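Local atomic coordinates of PbSGBP-B lipoprotein (Prevotella bryantii B14, PDB entry 6D2Y), a protein that probably binds polysaccharides at the bacterial surface as a lipoprotein of a polysaccharide utilization locus, and carries a magnesium ion. Residues N310-E316 / N453-N459; I333-P337 / N419-S423; A132-M138 / G208-F214; D244-Q248 / Y258-N263. All blocks are in the same frame, centred on the assembly; numbering follows the deposited sequence.

How the contacts relate
Contacts 1, 2 and 4 lie in the C-terminal glycan-binding beta-sandwich domain, and contact 3 in the IPT/TIG domain before it. Contacts 1 and 4 belong to one sheet, since strands 449-458 and 258-261 are neighbours in it. Contact 2 joins strands of another sheet. Leu313 of contact 1 packs on Phe334 of contact 2. Lys314 of contact 1 bonds to the carbonyl of Pro213 in contact 3, so the two domains meet there. Contacts 1 and 2 are buried; contacts 3 and 4 are partly exposed. Backbone bonds hold contacts 1, 2 and 4; contact 1 adds a salt bridge, contact 2 a T-shaped ring pair, contact 4 amide and water bonds. Contact 3 lacks backbone pairing and is mainly apolar.

Contact 1. Residues N310-E316 / N453-N459; sequences NKSLKFE and NIRVVPN
Strands 311-316 and 453-458 pair antiparallel in a sheet of the beta-sandwich domain, with Ser312 facing Val457 and Lys314 facing Arg455 as hydrogen-bonded pairs. Lys314 N gives a nearly straight bond to Arg455 O at 2.7 Å. Asn453 and Ile454 form a G1 beta bulge against Phe224 on the other side of strand 449-458. The side chains of Ser312, Lys314, Arg455 and Val457 share one face of the sheet. Arg455 reaches Glu316 end-on. In this salt bridge Arg455 NH1 meets Glu316 OE1 at 3.0 Å and Arg455 NH2 meets Glu316 OE2 at 3.1 Å. The carboxylate and guanidinium planes are only 15° apart, so the two groups are nearly coplanar. The Arg455 chain runs straight from CG to NE, while Glu316 bends at chi2 (75°) to turn its carboxylate toward the guanidinium. Asn453 ND2 bonds to the anti side of Glu316 OE1 at 3.1 Å, which gives that oxygen two donors. Glu316 OE2 also accepts from Thr394. Lys314 CB lies over one face of the guanidinium. Farther along, Lys314 CD rests on Val457 CG1 at 3.6 Å. Lys314 NZ and Arg455 NH2 both reach Glu141, which probably eases their like charges. On the other face Leu313 CD1 meets Ile454 CG2 at 3.9 Å, the two side chains running alongside each other. The nearest side-chain atom of Asn453 is about 4 Å from the magnesium ion, beside its ligands Asp452 and Asp225. A water bridges Lys314 NZ and Pro458 O, at 3.0 Å from Lys314 NZ.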
loop_
_atom_site.group_PDB
_atom_site.type_symbol
_atom_site.label_atom_id
_atom_site.label_comp_id
_atom_site.label_asym_id
_atom_site.label_seq_id
_atom_site.Cartn_x
_atom_site.Cartn_y
_atom_site.Cartn_z
ATOM N N ASN A 310 -11.823 3.789 -3.719
ATOM C CA ASN A 310 -11.402 3.032 -2.548
ATOM C C ASN A 310 -10.751 1.708 -2.938
ATOM O O ASN A 310 -10.759 0.752 -2.159
ATOM C CB ASN A 310 -12.586 2.793 -1.611
ATOM C CG ASN A 310 -13.114 4.076 -1.001
ATOM O OD1 ASN A 310 -12.394 5.071 -0.894
ATOM N ND2 ASN A 310 -14.376 4.060 -0.600
ATOM N N LYS A 311 -10.179 1.641 -4.138
ATOM C CA LYS A 311 -9.586 0.411 -4.639
ATOM C C LYS A 311 -8.231 0.714 -5.262
ATOM O O LYS A 311 -7.913 1.861 -5.587
ATOM C CB LYS A 311 -10.503 -0.278 -5.656
ATOM C CG LYS A 311 -11.445 -1.297 -5.039
ATOM C CD LYS A 311 -12.785 -1.314 -5.757
ATOM C CE LYS A 311 -13.671 -2.440 -5.251
ATOM N NZ LYS A 311 -15.053 -2.346 -5.797
ATOM N N SER A 312 -7.432 -0.339 -5.421
ATOM C CA SER A 312 -6.071 -0.211 -5.916
ATOM C C SER A 312 -5.779 -1.318 -6.916
ATOM O O SER A 312 -6.294 -2.433 -6.802
ATOM C CB SER A 312 -5.044 -0.273 -4.774
ATOM O OG SER A 312 -5.227 0.792 -3.858
ATOM N N LEU A 313 -4.943 -0.994 -7.899
ATOM C CA LEU A 313 -4.401 -1.988 -8.814
ATOM C C LEU A 313 -3.150 -2.599 -8.195
ATOM O O LEU A 313 -2.266 -1.875 -7.724
ATOM C CB LEU A 313 -4.076 -1.356 -10.168
ATOM C CG LEU A 313 -3.516 -2.276 -11.255
ATOM C CD1 LEU A 313 -4.630 -3.015 -11.988
ATOM C CD2 LEU A 313 -2.666 -1.475 -12.227
ATOM N N LYS A 314 -3.084 -3.931 -8.185
ATOM C CA LYS A 314 -1.964 -4.653 -7.601
ATOM C C LYS A 314 -1.469 -5.709 -8.576
ATOM O O LYS A 314 -2.228 -6.215 -9.407
ATOM C CB LYS A 314 -2.345 -5.329 -6.274
ATOM C CG LYS A 314 -2.212 -4.450 -5.046
ATOM C CD LYS A 314 -2.457 -5.265 -3.786
ATOM C CE LYS A 314 -2.373 -4.409 -2.540
ATOM N NZ LYS A 314 -2.776 -5.170 -1.327
ATOM N N PHE A 315 -0.183 -6.036 -8.459
ATOM C CA PHE A 315 0.448 -7.079 -9.255
ATOM C C PHE A 315 1.793 -7.412 -8.627
ATOM O O PHE A 315 2.371 -6.604 -7.896
ATOM C CB PHE A 315 0.625 -6.657 -10.722
ATOM C CG PHE A 315 1.519 -5.459 -10.917
ATOM C CD1 PHE A 315 0.994 -4.175 -10.907
ATOM C CD2 PHE A 315 2.883 -5.618 -11.131
ATOM C CE1 PHE A 315 1.813 -3.072 -11.094
ATOM C CE2 PHE A 315 3.704 -4.521 -11.316
ATOM C CZ PHE A 315 3.168 -3.247 -11.299
ATOM N N GLU A 316 2.280 -8.614 -8.917
ATOM C CA GLU A 316 3.619 -9.026 -8.526
ATOM C C GLU A 316 4.576 -8.821 -9.693
ATOM O O GLU A 316 4.212 -9.005 -10.858
ATOM C CB GLU A 316 3.642 -10.488 -8.073
ATOM C CG GLU A 316 3.317 -10.691 -6.598
ATOM C CD GLU A 316 1.839 -10.524 -6.294
ATOM O OE1 GLU A 316 1.011 -11.051 -7.062
ATOM O OE2 GLU A 316 1.503 -9.872 -5.284
ATOM N N ASN A 453 -0.286 -11.667 -11.853
ATOM C CA ASN A 453 -1.299 -11.398 -10.837
ATOM C C ASN A 453 -1.743 -9.931 -10.830
ATOM O O ASN A 453 -1.830 -9.289 -9.781
ATOM C CB ASN A 453 -0.832 -11.844 -9.452
ATOM C CG ASN A 453 -0.462 -13.323 -9.412
ATOM O OD1 ASN A 453 -1.106 -14.155 -10.056
ATOM N ND2 ASN A 453 0.560 -13.658 -8.635
ATOM N N ILE A 454 -2.073 -9.421 -12.014
ATOM C CA ILE A 454 -2.685 -8.102 -12.128
ATOM C C ILE A 454 -4.112 -8.185 -11.601
ATOM O O ILE A 454 -4.943 -8.924 -12.138
ATOM C CB ILE A 454 -2.658 -7.612 -13.581
ATOM C CG1 ILE A 454 -1.243 -7.701 -14.159
ATOM C CG2 ILE A 454 -3.198 -6.191 -13.674
ATOM C CD1 ILE A 454 -1.202 -7.608 -15.673
ATOM N N ARG A 455 -4.408 -7.417 -10.553
ATOM C CA ARG A 455 -5.704 -7.480 -9.893
ATOM C C ARG A 455 -6.081 -6.097 -9.377
ATOM O O ARG A 455 -5.244 -5.197 -9.276
ATOM C CB ARG A 455 -5.693 -8.491 -8.737
ATOM C CG ARG A 455 -4.650 -8.188 -7.663
ATOM C CD ARG A 455 -4.522 -9.327 -6.659
ATOM N NE ARG A 455 -3.539 -9.044 -5.613
ATOM C CZ ARG A 455 -2.252 -9.371 -5.685
ATOM N NH1 ARG A 455 -1.776 -9.992 -6.755
ATOM N NH2 ARG A 455 -1.433 -9.075 -4.686
ATOM N N VAL A 456 -7.363 -5.931 -9.047
ATOM C CA VAL A 456 -7.861 -4.721 -8.400
ATOM C C VAL A 456 -8.488 -5.114 -7.069
ATOM O O VAL A 456 -9.319 -6.029 -7.009
ATOM C CB VAL A 456 -8.854 -3.943 -9.290
ATOM C CG1 VAL A 456 -10.052 -4.798 -9.679
ATOM C CG2 VAL A 456 -9.308 -2.673 -8.583
ATOM N N VAL A 457 -8.085 -4.422 -6.005
ATOM C CA VAL A 457 -8.365 -4.863 -4.637
ATOM C C VAL A 457 -8.758 -3.668 -3.798
ATOM O O VAL A 457 -8.312 -2.532 -4.039
ATOM C CB VAL A 457 -7.131 -5.562 -4.018
ATOM C CG1 VAL A 457 -6.023 -4.558 -3.724
ATOM C CG2 VAL A 457 -7.479 -6.384 -2.783
ATOM N N PRO A 458 -9.638 -3.873 -2.815
ATOM C CA PRO A 458 -10.002 -2.772 -1.918
ATOM C C PRO A 458 -8.790 -2.226 -1.178
ATOM O O PRO A 458 -7.872 -2.962 -0.814
ATOM C CB PRO A 458 -11.003 -3.412 -0.950
ATOM C CG PRO A 458 -11.580 -4.548 -1.707
ATOM C CD PRO A 458 -10.488 -5.062 -2.596
ATOM N N ASN A 459 -8.800 -0.907 -0.960
ATOM C CA ASN A 459 -7.711 -0.274 -0.224
ATOM C C ASN A 459 -7.666 -0.752 1.219
ATOM O O ASN A 459 -6.599 -0.744 1.843
ATOM C CB ASN A 459 -7.855 1.246 -0.284
ATOM C CG ASN A 459 -7.460 1.811 -1.630
ATOM O OD1 ASN A 459 -7.099 1.069 -2.542
ATOM N ND2 ASN A 459 -7.532 3.130 -1.764
HETATM O O HOH W 1 -4.023 -7.974 -2.705
HETATM O O HOH W 2 -4.753 -2.895 -0.934
#

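Contact 2. Residues I333-P337 / N419-S423; sequences IFGSP and NDFSS
Phe334 and Phe421 both set CG opposite the carbonyl carbon (chi1 -82° and -57°), and this brings their rings together as a T-shaped pair. The backbones beside them form a classic beta bulge, in which Ser422 and Ser423 both face Gly335. It lies where strand 330-335 ends and strand 423-428 begins, two neighbours in a sheet of the glycan-binding domain. In the ring pair the edge of Phe421 points at the face of Phe334. The planes are 82° apart and the centroids 5.0 Å. Phe421 CD1 makes the closest approach, 3.5 Å from Phe334 CG, so it stands over the rim of that ring and not over its centre. Phe421 is held by other aromatic groups too. It stacks on Phe305 and meets Phe415 edge-to-face. Phe334 and Phe421 are buried, and Phe305 and Phe415 extend the aromatic cluster. At the bulge Gly335 O accepts two backbone bonds. Ser423 N is 2.9 Å from Gly335 O and is the straighter donor. Ser422 N is 3.1 Å from Gly335 O and is the more bent. In return Gly335 N bonds to Ser423 O at 2.9 Å, which completes the antiparallel pair. The Phe334 carbonyl is bonded to the indole of Trp369. Ser423 OG is satisfied by the backbone N of Ala284. Beyond the bulge, residues 336-337 pass over the 3-10 turn at 419-420. Ser336 CA makes a CH...O contact with Asn419 O. Ser422 OG has a very short, doubtful bond to Asn419 O, and Pro337 CD lies beside Ser422 OG at 3.2 Å.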
loop_
_atom_site.group_PDB
_atom_site.type_symbol
_atom_site.label_atom_id
_atom_site.label_comp_id
_atom_site.label_asym_id
_atom_site.label_seq_id
_atom_site.Cartn_x
_atom_site.Cartn_y
_atom_site.Cartn_z
ATOM N N ILE A 333 -2.575 2.536 -18.260
ATOM C CA ILE A 333 -3.711 3.290 -18.781
ATOM C C ILE A 333 -4.915 2.364 -18.899
ATOM O O ILE A 333 -4.879 1.381 -19.649
ATOM C CB ILE A 333 -3.401 3.935 -20.142
ATOM C CG1 ILE A 333 -1.985 4.519 -20.168
ATOM C CG2 ILE A 333 -4.419 5.014 -20.463
ATOM C CD1 ILE A 333 -1.005 3.693 -20.975
ATOM N N PHE A 334 -5.981 2.689 -18.172
ATOM C CA PHE A 334 -7.278 2.058 -18.359
ATOM C C PHE A 334 -8.074 2.836 -19.398
ATOM O O PHE A 334 -7.929 4.053 -19.532
ATOM C CB PHE A 334 -8.057 1.998 -17.044
ATOM C CG PHE A 334 -7.677 0.840 -16.163
ATOM C CD1 PHE A 334 -8.123 -0.439 -16.451
ATOM C CD2 PHE A 334 -6.894 1.034 -15.035
ATOM C CE1 PHE A 334 -7.786 -1.505 -15.641
ATOM C CE2 PHE A 334 -6.553 -0.030 -14.221
ATOM C CZ PHE A 334 -6.998 -1.301 -14.525
ATOM N N GLY A 335 -8.917 2.125 -20.130
ATOM C CA GLY A 335 -9.669 2.747 -21.207
ATOM C C GLY A 335 -11.040 2.138 -21.364
ATOM O O GLY A 335 -11.254 0.955 -21.077
ATOM N N SER A 336 -11.973 2.959 -21.823
ATOM C CA SER A 336 -13.331 2.564 -22.148
ATOM C C SER A 336 -13.401 2.062 -23.583
ATOM O O SER A 336 -12.496 2.313 -24.385
ATOM C CB SER A 336 -14.278 3.749 -21.957
ATOM O OG SER A 336 -14.036 4.758 -22.922
ATOM N N PRO A 337 -14.463 1.333 -23.943
ATOM C CA PRO A 337 -14.632 0.947 -25.351
ATOM C C PRO A 337 -14.734 2.140 -26.278
ATOM O O PRO A 337 -14.400 2.016 -27.468
ATOM C CB PRO A 337 -15.934 0.133 -25.340
ATOM C CG PRO A 337 -16.065 -0.348 -23.949
ATOM C CD PRO A 337 -15.519 0.754 -23.094
ATOM N N ASN A 419 -17.301 1.567 -16.622
ATOM C CA ASN A 419 -17.029 1.216 -18.011
ATOM C C ASN A 419 -15.658 1.691 -18.470
ATOM O O ASN A 419 -15.147 1.188 -19.477
ATOM C CB ASN A 419 -18.110 1.802 -18.918
ATOM C CG ASN A 419 -19.354 0.943 -18.971
ATOM O OD1 ASN A 419 -19.374 -0.095 -19.631
ATOM N ND2 ASN A 419 -20.403 1.373 -18.280
ATOM N N ASP A 420 -15.052 2.643 -17.761
ATOM C CA ASP A 420 -13.724 3.130 -18.113
ATOM C C ASP A 420 -12.620 2.138 -17.769
ATOM O O ASP A 420 -11.453 2.409 -18.071
ATOM C CB ASP A 420 -13.463 4.470 -17.420
ATOM C CG ASP A 420 -14.504 5.521 -17.771
ATOM O OD1 ASP A 420 -15.703 5.276 -17.525
ATOM O OD2 ASP A 420 -14.128 6.589 -18.298
ATOM N N PHE A 421 -12.953 1.004 -17.154
ATOM C CA PHE A 421 -11.974 -0.038 -16.867
ATOM C C PHE A 421 -12.229 -1.259 -17.740
ATOM O O PHE A 421 -12.296 -2.384 -17.236
ATOM C CB PHE A 421 -12.022 -0.438 -15.390
ATOM C CG PHE A 421 -11.810 0.704 -14.439
ATOM C CD1 PHE A 421 -10.554 1.263 -14.272
ATOM C CD2 PHE A 421 -12.868 1.217 -13.709
ATOM C CE1 PHE A 421 -10.361 2.311 -13.394
ATOM C CE2 PHE A 421 -12.680 2.265 -12.832
ATOM C CZ PHE A 421 -11.426 2.812 -12.674
ATOM N N SER A 422 -12.389 -1.051 -19.046
ATOM C CA SER A 422 -12.671 -2.143 -19.972
ATOM C C SER A 422 -11.413 -2.696 -20.635
ATOM O O SER A 422 -11.296 -3.915 -20.820
ATOM C CB SER A 422 -13.654 -1.682 -21.049
ATOM O OG SER A 422 -14.729 -0.941 -20.499
ATOM N N SER A 423 -10.477 -1.823 -21.006
ATOM C CA SER A 423 -9.208 -2.223 -21.593
ATOM C C SER A 423 -8.061 -1.678 -20.753
ATOM O O SER A 423 -8.225 -0.731 -19.978
ATOM C CB SER A 423 -9.082 -1.737 -23.041
ATOM O OG SER A 423 -10.136 -2.239 -23.839
#

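Contact 3. Residues A132-M138 / G208-F214; sequences APSVVSM and GSTNAPF
Thr210 OG1 donates to Pro133 O at 2.6 Å, the one hydrogen bond between segments 132-138 and 208-214. The hydroxyl comes from above the carbonyl plane, 48° out of it. A chi1 of 42° places OG1 between the backbone N and carbonyl carbon of Thr210 and turns it to Pro133. Thr210 CG2 lies 4.1 Å from Ala132 CB. The rest of the contact is apolar. Val135 points at the other segment, and its CG1 touches Ala212 CB at 3.7 Å and Phe214 CZ at 3.6 Å. The strands belong to the two sheets of the IPT/TIG domain, an E-set, immunoglobulin-like beta sandwich. Strand 134-138 is an edge strand of one sheet and strand 208-215 of the other. They run nearly parallel, 17° apart. Val135, Pro213 and Phe214 pack between the two edge strands. The chain of 208-214 turns a corner at Pro213, whose CD rests 3.4 Å from Val135 O. Beyond the corner the Phe214 ring is covered on both faces. Ala212 CB lies over one face, and Met138 CB makes a CH-pi contact on the opposite face, 3.7 Å from the Phe214 centroid. Met138, a selenomethionine, then bends at chi3. Its selenium stands obliquely to the ring as a Met-aromatic contact, and Met138 CE comes down on Phe214 CE1 at 3.5 Å.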
loop_
_atom_site.group_PDB
_atom_site.type_symbol
_atom_site.label_atom_id
_atom_site.label_comp_id
_atom_site.label_asym_id
_atom_site.label_seq_id
_atom_site.Cartn_x
_atom_site.Cartn_y
_atom_site.Cartn_z
ATOM N N ALA A 132 -2.935 2.253 17.360
ATOM C CA ALA A 132 -2.966 0.867 16.931
ATOM C C ALA A 132 -2.037 0.670 15.733
ATOM O O ALA A 132 -1.653 1.638 15.072
ATOM C CB ALA A 132 -4.395 0.463 16.572
ATOM N N PRO A 133 -1.648 -0.572 15.440
ATOM C CA PRO A 133 -0.757 -0.801 14.297
ATOM C C PRO A 133 -1.415 -0.387 12.990
ATOM O O PRO A 133 -2.621 -0.547 12.800
ATOM C CB PRO A 133 -0.498 -2.311 14.339
ATOM C CG PRO A 133 -0.797 -2.714 15.735
ATOM C CD PRO A 133 -1.906 -1.818 16.185
ATOM N N SER A 134 -0.607 0.163 12.089
ATOM C CA SER A 134 -1.035 0.483 10.737
ATOM C C SER A 134 -0.320 -0.454 9.777
ATOM O O SER A 134 0.906 -0.591 9.839
ATOM C CB SER A 134 -0.733 1.942 10.387
ATOM O OG SER A 134 0.588 2.087 9.898
ATOM N N VAL A 135 -1.083 -1.108 8.909
ATOM C CA VAL A 135 -0.547 -2.068 7.951
ATOM C C VAL A 135 -0.723 -1.486 6.559
ATOM O O VAL A 135 -1.838 -1.123 6.166
ATOM C CB VAL A 135 -1.240 -3.432 8.071
ATOM C CG1 VAL A 135 -0.573 -4.440 7.152
ATOM C CG2 VAL A 135 -1.214 -3.911 9.512
ATOM N N VAL A 136 0.371 -1.397 5.811
ATOM C CA VAL A 136 0.318 -0.782 4.491
ATOM C C VAL A 136 0.616 -1.805 3.403
ATOM O O VAL A 136 -0.211 -2.024 2.509
ATOM C CB VAL A 136 1.272 0.424 4.409
ATOM C CG1 VAL A 136 1.289 0.978 2.995
ATOM C CG2 VAL A 136 0.845 1.501 5.396
ATOM N N SER A 137 1.785 -2.441 3.463
ATOM C CA SER A 137 2.220 -3.273 2.352
ATOM C C SER A 137 2.860 -4.560 2.847
ATOM O O SER A 137 3.372 -4.631 3.967
ATOM C CB SER A 137 3.216 -2.529 1.453
ATOM O OG SER A 137 4.360 -2.134 2.188
HETATM N N MSE A 138 2.827 -5.576 1.990
HETATM C CA MSE A 138 3.535 -6.817 2.239
HETATM C C MSE A 138 4.542 -6.950 1.101
HETATM O O MSE A 138 4.242 -6.572 -0.034
HETATM C CB MSE A 138 2.571 -8.006 2.283
HETATM C CG MSE A 138 3.065 -9.177 3.100
HETATM SE SE MSE A 138 2.315 -10.879 2.539
HETATM C CE MSE A 138 0.974 -11.150 3.875
ATOM N N GLY A 208 -4.184 -2.588 20.066
ATOM C CA GLY A 208 -5.322 -2.857 19.207
ATOM C C GLY A 208 -5.062 -3.803 18.053
ATOM O O GLY A 208 -3.933 -4.264 17.852
ATOM N N SER A 209 -6.112 -4.098 17.287
ATOM C CA SER A 209 -6.046 -4.976 16.128
ATOM C C SER A 209 -6.446 -4.199 14.883
ATOM O O SER A 209 -7.380 -3.392 14.919
ATOM C CB SER A 209 -6.969 -6.188 16.293
ATOM O OG SER A 209 -6.375 -7.187 17.099
ATOM N N THR A 210 -5.743 -4.448 13.781
ATOM C CA THR A 210 -6.035 -3.785 12.517
ATOM C C THR A 210 -5.867 -4.776 11.376
ATOM O O THR A 210 -4.866 -5.496 11.317
ATOM C CB THR A 210 -5.132 -2.565 12.303
ATOM O OG1 THR A 210 -3.790 -2.886 12.690
ATOM C CG2 THR A 210 -5.629 -1.380 13.126
ATOM N N ASN A 211 -6.847 -4.806 10.475
ATOM C CA ASN A 211 -6.818 -5.721 9.344
ATOM C C ASN A 211 -5.837 -5.239 8.284
ATOM O O ASN A 211 -5.761 -4.045 7.982
ATOM C CB ASN A 211 -8.212 -5.860 8.729
ATOM C CG ASN A 211 -9.048 -6.925 9.409
ATOM O OD1 ASN A 211 -9.154 -6.962 10.635
ATOM N ND2 ASN A 211 -9.647 -7.804 8.612
ATOM N N ALA A 212 -5.089 -6.179 7.717
ATOM C CA ALA A 212 -4.177 -5.864 6.634
ATOM C C ALA A 212 -4.946 -5.680 5.328
ATOM O O ALA A 212 -5.950 -6.357 5.091
ATOM C CB ALA A 212 -3.143 -6.971 6.470
ATOM N N PRO A 213 -4.496 -4.768 4.461
ATOM C CA PRO A 213 -5.186 -4.569 3.179
ATOM C C PRO A 213 -4.766 -5.578 2.125
ATOM O O PRO A 213 -4.652 -5.236 0.944
ATOM C CB PRO A 213 -4.774 -3.148 2.786
ATOM C CG PRO A 213 -3.409 -2.999 3.372
ATOM C CD PRO A 213 -3.416 -3.786 4.665
ATOM N N PHE A 214 -4.528 -6.821 2.535
ATOM C CA PHE A 214 -4.117 -7.858 1.603
ATOM C C PHE A 214 -4.366 -9.217 2.234
ATOM O O PHE A 214 -4.536 -9.339 3.449
ATOM C CB PHE A 214 -2.643 -7.710 1.206
ATOM C CG PHE A 214 -1.725 -7.398 2.358
ATOM C CD1 PHE A 214 -1.429 -8.358 3.314
ATOM C CD2 PHE A 214 -1.156 -6.140 2.484
ATOM C CE1 PHE A 214 -0.585 -8.069 4.371
ATOM C CE2 PHE A 214 -0.312 -5.846 3.539
ATOM C CZ PHE A 214 -0.027 -6.813 4.483
#

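Contact 4. Residues D244-Q248 / Y258-N263; sequences DRIIQ and YMQIGN
A beta hairpin joins strand 246-248 antiparallel to strand 258-261, with Gln248 and Tyr258 as a hydrogen-bonded pair and Ile247 and Met259 as a non-hydrogen-bonded pair. Tyr258 N bonds to Gln248 O at 2.7 Å, and Gln248 N returns a bond to Tyr258 O. On the face shared by Gln248 and Tyr258 the side chains run alongside each other. Gln248 NE2 donates to Tyr258 OH at 3.0 Å, close to the plane of its own amide. The amide and the phenol ring stand 87° apart. Both CG atoms sit between the backbone N and the carbonyl carbon (chi1 64° and 58°), which aims the two chains the same way. The hydroxyl of Tyr258 is also bonded to Asp250. Gln248 O lies over one face of the tyrosine ring, near its rim. The hairpin joins the sheet of the glycan-binding domain through strand 258-261, which pairs with strand 449-458. The connection between its two strands carries Ser255 and Asn257, both ligands of the magnesium ion. On the other face Ile247 CG1 meets Met259 CG, 4.1 Å away, and both side chains pack on Phe226. Farther from the metal, Gln260 N bonds to Ile246 O at 2.9 Å. The extended Gln260 side chain reaches Gly262 O, where NE2 uses a carbonyl lone pair at 2.7 Å. Arg245 CB touches the selenium of Met259, a selenomethionine, at 4.0 Å. The Arg245 guanidinium bonds to the carbonyl of Ser279. One water donates to Gln260 O and accepts from Arg245 NE and, at 2.8 Å, from Ile246 N.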
loop_
_atom_site.group_PDB
_atom_site.type_symbol
_atom_site.label_atom_id
_atom_site.label_comp_id
_atom_site.label_asym_id
_atom_site.label_seq_id
_atom_site.Cartn_x
_atom_site.Cartn_y
_atom_site.Cartn_z
ATOM N N ASP A 244 2.103 -8.010 -29.254
ATOM C CA ASP A 244 1.973 -9.124 -28.326
ATOM C C ASP A 244 3.233 -9.276 -27.484
ATOM O O ASP A 244 4.354 -9.182 -27.991
ATOM C CB ASP A 244 1.701 -10.419 -29.090
ATOM C CG ASP A 244 0.610 -10.268 -30.126
ATOM O OD1 ASP A 244 -0.423 -9.639 -29.816
ATOM O OD2 ASP A 244 0.782 -10.782 -31.251
ATOM N N ARG A 245 3.041 -9.528 -26.195
ATOM C CA ARG A 245 4.142 -9.658 -25.257
ATOM C C ARG A 245 4.347 -11.117 -24.876
ATOM O O ARG A 245 3.455 -11.958 -25.019
ATOM C CB ARG A 245 3.895 -8.811 -24.005
ATOM C CG ARG A 245 3.886 -7.314 -24.265
ATOM C CD ARG A 245 5.279 -6.706 -24.140
ATOM N NE ARG A 245 6.164 -7.098 -25.236
ATOM C CZ ARG A 245 6.163 -6.530 -26.438
ATOM N NH1 ARG A 245 5.322 -5.540 -26.709
ATOM N NH2 ARG A 245 7.007 -6.951 -27.370
ATOM N N ILE A 246 5.555 -11.406 -24.392
ATOM C CA ILE A 246 5.889 -12.751 -23.943
ATOM C C ILE A 246 5.007 -13.131 -22.765
ATOM O O ILE A 246 4.848 -12.361 -21.809
ATOM C CB ILE A 246 7.377 -12.830 -23.571
ATOM C CG1 ILE A 246 8.252 -12.554 -24.797
ATOM C CG2 ILE A 246 7.703 -14.181 -22.960
ATOM C CD1 ILE A 246 9.737 -12.663 -24.520
ATOM N N ILE A 247 4.419 -14.323 -22.832
ATOM C CA ILE A 247 3.650 -14.897 -21.733
ATOM C C ILE A 247 4.073 -16.358 -21.633
ATOM O O ILE A 247 3.744 -17.162 -22.513
ATOM C CB ILE A 247 2.131 -14.782 -21.938
ATOM C CG1 ILE A 247 1.734 -13.336 -22.260
ATOM C CG2 ILE A 247 1.390 -15.278 -20.706
ATOM C CD1 ILE A 247 0.271 -13.019 -22.010
ATOM N N GLN A 248 4.810 -16.698 -20.580
ATOM C CA GLN A 248 5.398 -18.026 -20.467
ATOM C C GLN A 248 5.609 -18.347 -18.996
ATOM O O GLN A 248 5.397 -17.509 -18.116
ATOM C CB GLN A 248 6.723 -18.110 -21.227
ATOM C CG GLN A 248 7.797 -17.195 -20.654
ATOM C CD GLN A 248 8.994 -17.052 -21.567
ATOM O OE1 GLN A 248 8.968 -17.492 -22.716
ATOM N NE2 GLN A 248 10.052 -16.432 -21.061
ATOM N N TYR A 258 3.806 -15.956 -16.534
ATOM C CA TYR A 258 3.967 -14.540 -16.259
ATOM C C TYR A 258 4.009 -13.794 -17.582
ATOM O O TYR A 258 4.232 -14.379 -18.644
ATOM C CB TYR A 258 5.243 -14.254 -15.453
ATOM C CG TYR A 258 6.506 -14.729 -16.139
ATOM C CD1 TYR A 258 7.064 -15.964 -15.829
ATOM C CD2 TYR A 258 7.134 -13.951 -17.105
ATOM C CE1 TYR A 258 8.215 -16.406 -16.459
ATOM C CE2 TYR A 258 8.278 -14.388 -17.743
ATOM C CZ TYR A 258 8.817 -15.613 -17.414
ATOM O OH TYR A 258 9.960 -16.041 -18.046
HETATM N N MSE A 259 3.805 -12.487 -17.507
HETATM C CA MSE A 259 3.916 -11.633 -18.679
HETATM C C MSE A 259 5.185 -10.802 -18.559
HETATM O O MSE A 259 5.490 -10.283 -17.487
HETATM C CB MSE A 259 2.666 -10.762 -18.816
HETATM C CG MSE A 259 2.561 -9.934 -20.085
HETATM SE SE MSE A 259 3.584 -8.282 -20.049
HETATM C CE MSE A 259 2.479 -7.290 -18.801
ATOM N N GLN A 260 5.937 -10.690 -19.651
ATOM C CA GLN A 260 7.258 -10.077 -19.623
ATOM C C GLN A 260 7.301 -8.874 -20.553
ATOM O O GLN A 260 6.937 -8.976 -21.730
ATOM C CB GLN A 260 8.342 -11.081 -20.022
ATOM C CG GLN A 260 9.738 -10.478 -20.091
ATOM C CD GLN A 260 10.785 -11.487 -20.512
ATOM O OE1 GLN A 260 10.943 -12.539 -19.892
ATOM N NE2 GLN A 260 11.526 -11.159 -21.561
ATOM N N ILE A 261 7.753 -7.743 -20.018
ATOM C CA ILE A 261 8.006 -6.535 -20.794
ATOM C C ILE A 261 9.511 -6.392 -20.962
ATOM O O ILE A 261 10.263 -6.471 -19.982
ATOM C CB ILE A 261 7.404 -5.296 -20.111
ATOM C CG1 ILE A 261 5.892 -5.453 -19.937
ATOM C CG2 ILE A 261 7.728 -4.036 -20.894
ATOM C CD1 ILE A 261 5.249 -4.302 -19.190
ATOM N N GLY A 262 9.954 -6.185 -22.200
ATOM C CA GLY A 262 11.370 -6.141 -22.491
ATOM C C GLY A 262 11.974 -7.531 -22.580
ATOM O O GLY A 262 11.324 -8.551 -22.344
ATOM N N ASN A 263 13.255 -7.562 -22.932
ATOM C CA ASN A 263 13.981 -8.817 -23.066
ATOM C C ASN A 263 15.472 -8.523 -22.981
ATOM O O ASN A 263 15.895 -7.367 -22.926
ATOM C CB ASN A 263 13.628 -9.533 -24.376
ATOM C CG ASN A 263 13.759 -11.042 -24.269
ATOM O OD1 ASN A 263 14.291 -11.565 -23.288
ATOM N ND2 ASN A 263 13.271 -11.750 -25.282
HETATM O O HOH W 3 7.490 -9.453 -24.169
#